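Local coordinates for protein glycoside hydrolase, GH17 family (Formosa sp. Hel1_33_131, PDB 6FCG) that probably hydrolyses internal beta-1,3-glucosidic bonds of laminarin, acting as a bacterial endo-laminarinase with a TIM-barrel fold, at residues N251-E261 with R269-Y280; A318-K328 with L413-P421. One frame throughout, in Å; residues are numbered along the deposited sequence.

Contact 1. Residues N251-E261 with R269-Y280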
# COMPACT_ATOMS: atom_id res chain seq x y z
N ASN A 251 18.95 8.36 -6.53
CA ASN A 251 19.43 9.49 -5.77
C ASN A 251 18.71 10.76 -6.22
O ASN A 251 19.27 11.62 -6.90
CB ASN A 251 20.95 9.63 -5.86
CG ASN A 251 21.47 10.81 -5.04
OD1 ASN A 251 20.86 11.21 -4.01
ND2 ASN A 251 22.57 11.41 -5.50
N PRO A 252 17.45 10.89 -5.80
CA PRO A 252 16.53 11.85 -6.41
C PRO A 252 16.56 13.28 -5.92
O PRO A 252 15.67 14.05 -6.30
CB PRO A 252 15.16 11.21 -6.13
CG PRO A 252 15.35 10.45 -4.88
CD PRO A 252 16.80 10.02 -4.81
N ILE A 253 17.57 13.67 -5.15
CA ILE A 253 17.56 14.99 -4.47
C ILE A 253 17.55 16.17 -5.47
O ILE A 253 17.01 17.23 -5.16
CB ILE A 253 18.67 15.13 -3.41
CG1 ILE A 253 18.46 14.23 -2.15
CG2 ILE A 253 18.78 16.56 -2.88
CD1 ILE A 253 17.98 12.78 -2.32
N PHE A 254 18.05 15.95 -6.68
CA PHE A 254 18.10 16.95 -7.77
C PHE A 254 16.84 16.99 -8.65
O PHE A 254 16.67 17.89 -9.47
CB PHE A 254 19.32 16.64 -8.69
CG PHE A 254 19.09 15.48 -9.63
CD1 PHE A 254 18.53 15.69 -10.88
CD2 PHE A 254 19.38 14.18 -9.24
CE1 PHE A 254 18.29 14.64 -11.74
CE2 PHE A 254 19.13 13.11 -10.10
CZ PHE A 254 18.59 13.35 -11.35
N TRP A 255 15.97 16.00 -8.50
CA TRP A 255 14.88 15.76 -9.46
C TRP A 255 13.53 16.14 -8.87
O TRP A 255 13.11 15.58 -7.86
CB TRP A 255 14.88 14.28 -9.85
CG TRP A 255 13.80 13.89 -10.79
CD1 TRP A 255 12.75 13.07 -10.52
CD2 TRP A 255 13.66 14.30 -12.14
NE1 TRP A 255 11.97 12.96 -11.61
CE2 TRP A 255 12.51 13.70 -12.62
CE3 TRP A 255 14.40 15.12 -12.98
CZ2 TRP A 255 12.06 13.89 -13.93
CZ3 TRP A 255 13.96 15.31 -14.27
CH2 TRP A 255 12.81 14.71 -14.73
N GLY A 256 12.87 17.09 -9.51
CA GLY A 256 11.53 17.46 -9.14
C GLY A 256 11.13 18.84 -9.60
O GLY A 256 11.84 19.49 -10.37
N VAL A 257 9.94 19.24 -9.17
CA VAL A 257 9.47 20.63 -9.26
C VAL A 257 9.49 21.11 -7.82
O VAL A 257 8.81 20.52 -6.96
CB VAL A 257 8.06 20.69 -9.86
CG1 VAL A 257 7.59 22.13 -9.97
CG2 VAL A 257 8.06 20.06 -11.24
N PHE A 258 10.29 22.14 -7.55
CA PHE A 258 10.60 22.59 -6.17
C PHE A 258 10.03 23.97 -5.90
O PHE A 258 10.13 24.88 -6.74
CB PHE A 258 12.12 22.62 -5.92
CG PHE A 258 12.80 21.25 -5.97
CD1 PHE A 258 12.95 20.48 -4.82
CD2 PHE A 258 13.32 20.77 -7.16
CE1 PHE A 258 13.59 19.25 -4.86
CE2 PHE A 258 13.94 19.54 -7.21
CZ PHE A 258 14.09 18.78 -6.05
N GLY A 259 9.41 24.12 -4.73
CA GLY A 259 8.85 25.40 -4.24
C GLY A 259 8.08 26.25 -5.25
O GLY A 259 7.13 25.78 -5.87
N ASP A 260 8.54 27.49 -5.40
CA ASP A 260 7.92 28.50 -6.27
C ASP A 260 7.73 28.08 -7.71
O ASP A 260 6.92 28.69 -8.40
CB ASP A 260 8.75 29.80 -6.25
CG ASP A 260 8.45 30.66 -5.02
OD1 ASP A 260 7.26 30.87 -4.70
OD2 ASP A 260 9.42 31.13 -4.38
N GLU A 261 8.47 27.06 -8.16
CA GLU A 261 8.35 26.51 -9.52
C GLU A 261 6.94 26.03 -9.89
O GLU A 261 6.57 26.07 -11.06
CB GLU A 261 9.37 25.38 -9.76
CG GLU A 261 10.81 25.87 -9.90
CD GLU A 261 11.86 24.79 -9.66
OE1 GLU A 261 11.55 23.56 -9.74
OE2 GLU A 261 13.01 25.16 -9.35
N ARG A 269 8.56 24.42 -16.06
CA ARG A 269 8.84 23.41 -15.04
C ARG A 269 9.70 22.24 -15.56
O ARG A 269 10.63 21.81 -14.88
CB ARG A 269 7.54 22.89 -14.44
CG ARG A 269 6.98 23.85 -13.43
CD ARG A 269 5.47 24.12 -13.53
NE ARG A 269 4.64 23.13 -12.92
CZ ARG A 269 3.38 22.87 -13.24
NH1 ARG A 269 2.67 23.54 -14.17
NH2 ARG A 269 2.80 21.90 -12.57
N ILE A 270 9.36 21.74 -16.75
CA ILE A 270 10.15 20.68 -17.37
C ILE A 270 11.56 21.18 -17.72
O ILE A 270 12.53 20.52 -17.38
CB ILE A 270 9.40 20.06 -18.59
CG1 ILE A 270 8.23 19.24 -18.07
CG2 ILE A 270 10.33 19.16 -19.40
CD1 ILE A 270 7.32 18.69 -19.15
N ASP A 271 11.66 22.34 -18.38
CA ASP A 271 12.97 22.93 -18.71
C ASP A 271 13.90 23.05 -17.50
O ASP A 271 15.06 22.66 -17.56
CB ASP A 271 12.81 24.31 -19.37
CG ASP A 271 12.35 24.24 -20.83
OD1 ASP A 271 12.60 23.21 -21.50
OD2 ASP A 271 11.76 25.24 -21.33
N ILE A 272 13.39 23.58 -16.40
CA ILE A 272 14.17 23.80 -15.17
C ILE A 272 14.60 22.48 -14.58
O ILE A 272 15.73 22.34 -14.13
CB ILE A 272 13.35 24.61 -14.11
CG1 ILE A 272 13.30 26.07 -14.52
CG2 ILE A 272 13.93 24.52 -12.70
CD1 ILE A 272 12.13 26.81 -13.91
N ALA A 273 13.68 21.52 -14.55
CA ALA A 273 13.97 20.22 -13.96
C ALA A 273 15.02 19.47 -14.79
O ALA A 273 15.96 18.91 -14.23
CB ALA A 273 12.71 19.40 -13.84
N MET A 274 14.84 19.50 -16.11
CA MET A 274 15.78 18.88 -17.02
C MET A 274 17.15 19.57 -17.01
O MET A 274 18.17 18.89 -17.16
CB MET A 274 15.23 18.80 -18.44
CG MET A 274 14.11 17.78 -18.62
SD MET A 274 14.43 16.17 -17.88
CE MET A 274 15.76 15.62 -18.95
N ASN A 275 17.19 20.88 -16.83
CA ASN A 275 18.46 21.55 -16.63
C ASN A 275 19.21 21.05 -15.40
O ASN A 275 20.43 20.90 -15.43
CB ASN A 275 18.31 23.06 -16.57
CG ASN A 275 19.66 23.76 -16.62
OD1 ASN A 275 20.22 23.96 -17.70
ND2 ASN A 275 20.20 24.11 -15.46
N ARG A 276 18.49 20.78 -14.32
CA ARG A 276 19.14 20.21 -13.14
C ARG A 276 19.77 18.83 -13.44
O ARG A 276 20.81 18.49 -12.87
CB ARG A 276 18.17 20.12 -11.94
CG ARG A 276 18.10 21.38 -11.07
CD ARG A 276 17.27 21.13 -9.81
NE ARG A 276 15.84 20.96 -10.13
CZ ARG A 276 14.93 21.93 -10.19
NH1 ARG A 276 15.24 23.19 -9.93
NH2 ARG A 276 13.67 21.65 -10.52
N ALA A 277 19.12 18.05 -14.30
CA ALA A 277 19.61 16.75 -14.70
C ALA A 277 20.90 16.87 -15.49
O ALA A 277 21.83 16.07 -15.31
CB ALA A 277 18.55 16.03 -15.54
N LYS A 278 20.95 17.83 -16.39
CA LYS A 278 22.17 18.12 -17.14
C LYS A 278 23.29 18.52 -16.19
O LYS A 278 24.38 17.99 -16.24
CB LYS A 278 21.92 19.22 -18.15
CG LYS A 278 23.16 19.82 -18.80
CD LYS A 278 23.07 21.33 -18.77
CE LYS A 278 24.11 21.92 -19.69
NZ LYS A 278 24.20 23.40 -19.61
N THR A 279 23.01 19.45 -15.31
CA THR A 279 24.00 19.93 -14.36
C THR A 279 24.55 18.85 -13.46
O THR A 279 25.73 18.87 -13.08
CB THR A 279 23.28 21.04 -13.54
OG1 THR A 279 23.42 22.28 -14.23
CG2 THR A 279 23.79 21.13 -12.14
N TYR A 280 23.67 17.93 -13.08
CA TYR A 280 24.06 16.79 -12.27
C TYR A 280 25.14 15.96 -12.97
O TYR A 280 26.11 15.55 -12.35
CB TYR A 280 22.82 15.96 -12.01
CG TYR A 280 22.98 14.84 -11.05
CD1 TYR A 280 22.89 15.06 -9.67
CD2 TYR A 280 23.16 13.55 -11.50
CE1 TYR A 280 23.01 14.02 -8.78
CE2 TYR A 280 23.29 12.49 -10.62
CZ TYR A 280 23.21 12.72 -9.26
OH TYR A 280 23.35 11.65 -8.39
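One guanidinium group, that of R276 on the helix, collects acceptors from three places along the loop: the backbone oxygens of F254 and G256 and the carboxylate of E261. R276 meets the carboxylate end-on, R276 NH1 lying 3.0 Å from E261 OE2 while NH2 serves OE1, with the two flat groups only 8° from coplanar. R276 NH2 also donates to G256 O at 2.8 Å, and NE adds a weak bond to F254 O. A bend at chi3 (-69°) turns the arginine tip along the loop, within reach of all three. F258 CD2 lies over one face of the guanidinium and the backbone oxygen of I272 over the other; seen from the F258 ring, the arginine NH2 sits at the edge. E261 OE1 has a second donor, F258 N at 2.9 Å, arriving from the other side of the carboxylate plane, so the acid also ties the loop to itself. A leucine in place of R276 would probably leave the E261 carboxylate without its countercharge and G256 O without its donor, letting the loop drift from the helix.

Toward the C-terminal end of this helical segment, the rings of F254 and Y280 stack face to face, centroids 4.3 Å apart and planes at 25°; W255 CB sits over the opposite face of F254, toward the rim. N251 ND2 donates to Y280 OH at 3.0 Å, a hydroxyl that also bonds D247. Next to F254 in the chain, W255 presents CZ3, at its ring edge, to M274 SD at 3.7 Å, a Met-aromatic contact. The whole is a loop packed on the helix that follows it, within a beta-alpha-beta crossover of the TIM barrel, helix 266-294 linking the parallel neighbours 238-241 and 301-305.

Contact 2. Residues A318-K328 with L413-P421; sequences AKGSKATDEYK and LFLEVELPP
K322 reaches E418 across the contact through a salt bridge, NZ to OE2, whose hydrogen bond is weak; the firmer partner of this ammonium is A318 O, 2.9 Å from K322 NZ. E418 OE2 also lies close to E418 OE1 of the third subunit, so the lysine may offset some of that like charge.

D325 shares out its two oxygens. D325 OD1 caps the helix that starts at E326, as its N-cap, accepting K328 N at 2.9 Å almost in line (172°) and Y327 N weakly. With CG between the backbone N and the carbonyl carbon (chi1 59°), the carboxylate folds over the first turn. D325 OD2 takes a hydrogen from a water at 2.7 Å, and this water in turn accepts E418 N, bridging the segments; K328 NZ completes a salt bridge to OD2 and donates to E418 O, in a bond whose modelled shortness is doubtful.

V417 lays both methyls against the D325 carboxylate, and F414 points its edge at the face of Y327 (centroids 4.7 Å apart).

Helix 266-294 flanks the contact, with L267 against Y327, M274 against K328 and A273 against P420, while P421 leads into strand 422-423, which runs parallel to strand 257-258.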
# COMPACT_ATOMS: atom_id res chain seq x y z
N ALA A 318 5.70 6.39 -15.50
CA ALA A 318 4.45 6.74 -14.78
C ALA A 318 4.32 6.11 -13.38
O ALA A 318 3.73 6.70 -12.51
CB ALA A 318 3.23 6.37 -15.64
N LYS A 319 4.88 4.92 -13.18
CA LYS A 319 4.77 4.23 -11.89
C LYS A 319 5.91 4.57 -10.94
O LYS A 319 6.04 3.94 -9.89
CB LYS A 319 4.74 2.70 -12.10
CG LYS A 319 3.70 2.18 -13.13
CD LYS A 319 2.89 1.02 -12.55
CE LYS A 319 3.50 -0.35 -12.83
NZ LYS A 319 2.47 -1.41 -12.66
N GLY A 320 6.73 5.56 -11.29
CA GLY A 320 7.87 5.99 -10.47
C GLY A 320 8.19 7.46 -10.72
O GLY A 320 7.33 8.31 -10.54
N SER A 321 9.40 7.74 -11.16
CA SER A 321 9.96 9.11 -11.15
C SER A 321 9.48 10.05 -12.25
O SER A 321 9.85 11.21 -12.23
CB SER A 321 11.47 9.05 -11.20
OG SER A 321 11.94 8.74 -12.51
N LYS A 322 8.66 9.57 -13.19
CA LYS A 322 8.12 10.42 -14.29
C LYS A 322 9.22 10.99 -15.21
O LYS A 322 9.06 12.07 -15.77
CB LYS A 322 7.25 11.58 -13.76
CG LYS A 322 6.32 11.27 -12.61
CD LYS A 322 5.08 10.54 -13.04
CE LYS A 322 4.11 10.63 -11.88
NZ LYS A 322 3.15 9.51 -11.84
N ALA A 323 10.31 10.27 -15.36
CA ALA A 323 11.43 10.73 -16.16
C ALA A 323 11.30 10.39 -17.64
O ALA A 323 11.59 11.21 -18.49
CB ALA A 323 12.71 10.13 -15.62
N THR A 324 10.82 9.20 -17.94
CA THR A 324 10.90 8.67 -19.27
C THR A 324 9.74 9.06 -20.21
O THR A 324 8.60 8.75 -19.95
CB THR A 324 10.94 7.14 -19.23
OG1 THR A 324 9.81 6.64 -18.51
CG2 THR A 324 12.21 6.69 -18.57
N ASP A 325 10.11 9.73 -21.31
CA ASP A 325 9.25 10.00 -22.47
C ASP A 325 10.13 10.66 -23.55
O ASP A 325 11.24 11.10 -23.24
CB ASP A 325 8.04 10.89 -22.11
CG ASP A 325 8.45 12.24 -21.53
OD1 ASP A 325 9.03 13.04 -22.30
OD2 ASP A 325 8.17 12.49 -20.33
N GLU A 326 9.63 10.77 -24.77
CA GLU A 326 10.45 11.26 -25.88
C GLU A 326 10.82 12.73 -25.79
O GLU A 326 11.85 13.16 -26.37
CB GLU A 326 9.78 11.00 -27.20
CG GLU A 326 9.68 9.52 -27.53
CD GLU A 326 9.09 9.22 -28.90
OE1 GLU A 326 9.06 10.12 -29.78
OE2 GLU A 326 8.66 8.07 -29.11
N TYR A 327 10.00 13.52 -25.08
CA TYR A 327 10.24 14.95 -24.94
C TYR A 327 11.41 15.20 -23.99
O TYR A 327 12.33 15.97 -24.30
CB TYR A 327 8.97 15.65 -24.44
CG TYR A 327 9.04 17.16 -24.33
CD1 TYR A 327 9.39 17.95 -25.43
CD2 TYR A 327 8.69 17.82 -23.15
CE1 TYR A 327 9.42 19.34 -25.35
CE2 TYR A 327 8.72 19.20 -23.07
CZ TYR A 327 9.08 19.95 -24.16
OH TYR A 327 9.11 21.31 -24.07
N LYS A 328 11.38 14.57 -22.83
CA LYS A 328 12.47 14.75 -21.89
C LYS A 328 13.76 14.16 -22.43
O LYS A 328 14.82 14.68 -22.12
CB LYS A 328 12.14 14.16 -20.51
CG LYS A 328 11.04 14.92 -19.81
CD LYS A 328 11.02 14.58 -18.35
CE LYS A 328 9.72 13.95 -17.88
NZ LYS A 328 8.53 14.72 -17.67
N LEU A 413 2.05 13.79 -28.27
CA LEU A 413 3.15 13.49 -27.38
C LEU A 413 2.93 14.11 -26.00
O LEU A 413 3.04 13.45 -24.98
CB LEU A 413 4.46 13.99 -27.98
CG LEU A 413 5.71 13.93 -27.10
CD1 LEU A 413 5.96 12.51 -26.60
CD2 LEU A 413 6.90 14.48 -27.87
N PHE A 414 2.61 15.39 -26.00
CA PHE A 414 2.45 16.13 -24.77
C PHE A 414 1.40 15.54 -23.85
O PHE A 414 1.57 15.58 -22.63
CB PHE A 414 2.20 17.62 -25.06
CG PHE A 414 3.45 18.41 -25.30
CD1 PHE A 414 4.63 17.80 -25.75
CD2 PHE A 414 3.47 19.76 -25.09
CE1 PHE A 414 5.78 18.54 -25.96
CE2 PHE A 414 4.62 20.50 -25.31
CZ PHE A 414 5.78 19.89 -25.75
N LEU A 415 0.32 15.00 -24.41
CA LEU A 415 -0.68 14.32 -23.58
C LEU A 415 -0.07 13.16 -22.77
O LEU A 415 -0.43 12.97 -21.60
CB LEU A 415 -1.86 13.83 -24.41
CG LEU A 415 -2.79 14.91 -25.00
CD1 LEU A 415 -3.85 14.27 -25.89
CD2 LEU A 415 -3.47 15.73 -23.91
N GLU A 416 0.84 12.42 -23.39
CA GLU A 416 1.49 11.29 -22.73
C GLU A 416 2.57 11.73 -21.75
O GLU A 416 2.84 10.99 -20.82
CB GLU A 416 2.10 10.32 -23.73
CG GLU A 416 1.15 9.79 -24.79
CD GLU A 416 1.61 8.45 -25.39
OE1 GLU A 416 2.74 8.06 -25.08
OE2 GLU A 416 0.89 7.78 -26.18
N VAL A 417 3.17 12.90 -21.94
CA VAL A 417 4.22 13.37 -21.03
C VAL A 417 3.62 13.78 -19.66
O VAL A 417 2.62 14.47 -19.61
CB VAL A 417 4.98 14.61 -21.61
CG1 VAL A 417 5.98 15.14 -20.60
CG2 VAL A 417 5.72 14.31 -22.91
N GLU A 418 4.26 13.33 -18.58
CA GLU A 418 3.93 13.76 -17.23
C GLU A 418 4.98 14.71 -16.71
O GLU A 418 6.10 14.72 -17.19
CB GLU A 418 3.79 12.54 -16.32
CG GLU A 418 2.72 11.57 -16.83
CD GLU A 418 2.33 10.50 -15.83
OE1 GLU A 418 2.28 9.34 -16.28
OE2 GLU A 418 2.11 10.78 -14.64
N LEU A 419 4.60 15.53 -15.73
CA LEU A 419 5.56 16.43 -15.06
C LEU A 419 6.35 15.71 -13.99
O LEU A 419 5.90 14.70 -13.44
CB LEU A 419 4.87 17.65 -14.43
CG LEU A 419 4.48 18.68 -15.50
CD1 LEU A 419 3.00 18.59 -15.79
CD2 LEU A 419 4.83 20.08 -15.05
N PRO A 420 7.54 16.24 -13.66
CA PRO A 420 8.27 15.66 -12.54
C PRO A 420 7.48 15.81 -11.24
O PRO A 420 6.63 16.69 -11.13
CB PRO A 420 9.55 16.48 -12.50
CG PRO A 420 9.69 17.11 -13.85
CD PRO A 420 8.30 17.30 -14.35
N PRO A 421 7.74 14.94 -10.26
CA PRO A 421 7.00 15.05 -9.03
C PRO A 421 7.33 16.35 -8.28
O PRO A 421 8.46 16.82 -8.32
CB PRO A 421 7.46 13.82 -8.23
CG PRO A 421 8.84 13.55 -8.72
CD PRO A 421 8.84 13.95 -10.17
O HOH W 1 6.46 11.38 -18.54

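Overall arrangement
Coming from the N terminus, the chain leaves helix 244-250 and makes contact 1 at once: 251-261 and 269-280 lie only a few residues apart and close a short local loop. Helix 266-294 then leads to strand 301-305, and contact 2 opens at 318-328, closing a much longer loop when the chain returns at 413-421. The contacts are in series, neither nested nor crossed, with centres about 13 Å apart. They meet directly: W255 NE1 probably donates to S321 O, and V257 N to P421 O. Contact 1 ties the loop after helix 244-250 to helix 266-294, and contact 2 fixes the C-terminal region to the start of helix 326-342, on a side that also meets the third subunit.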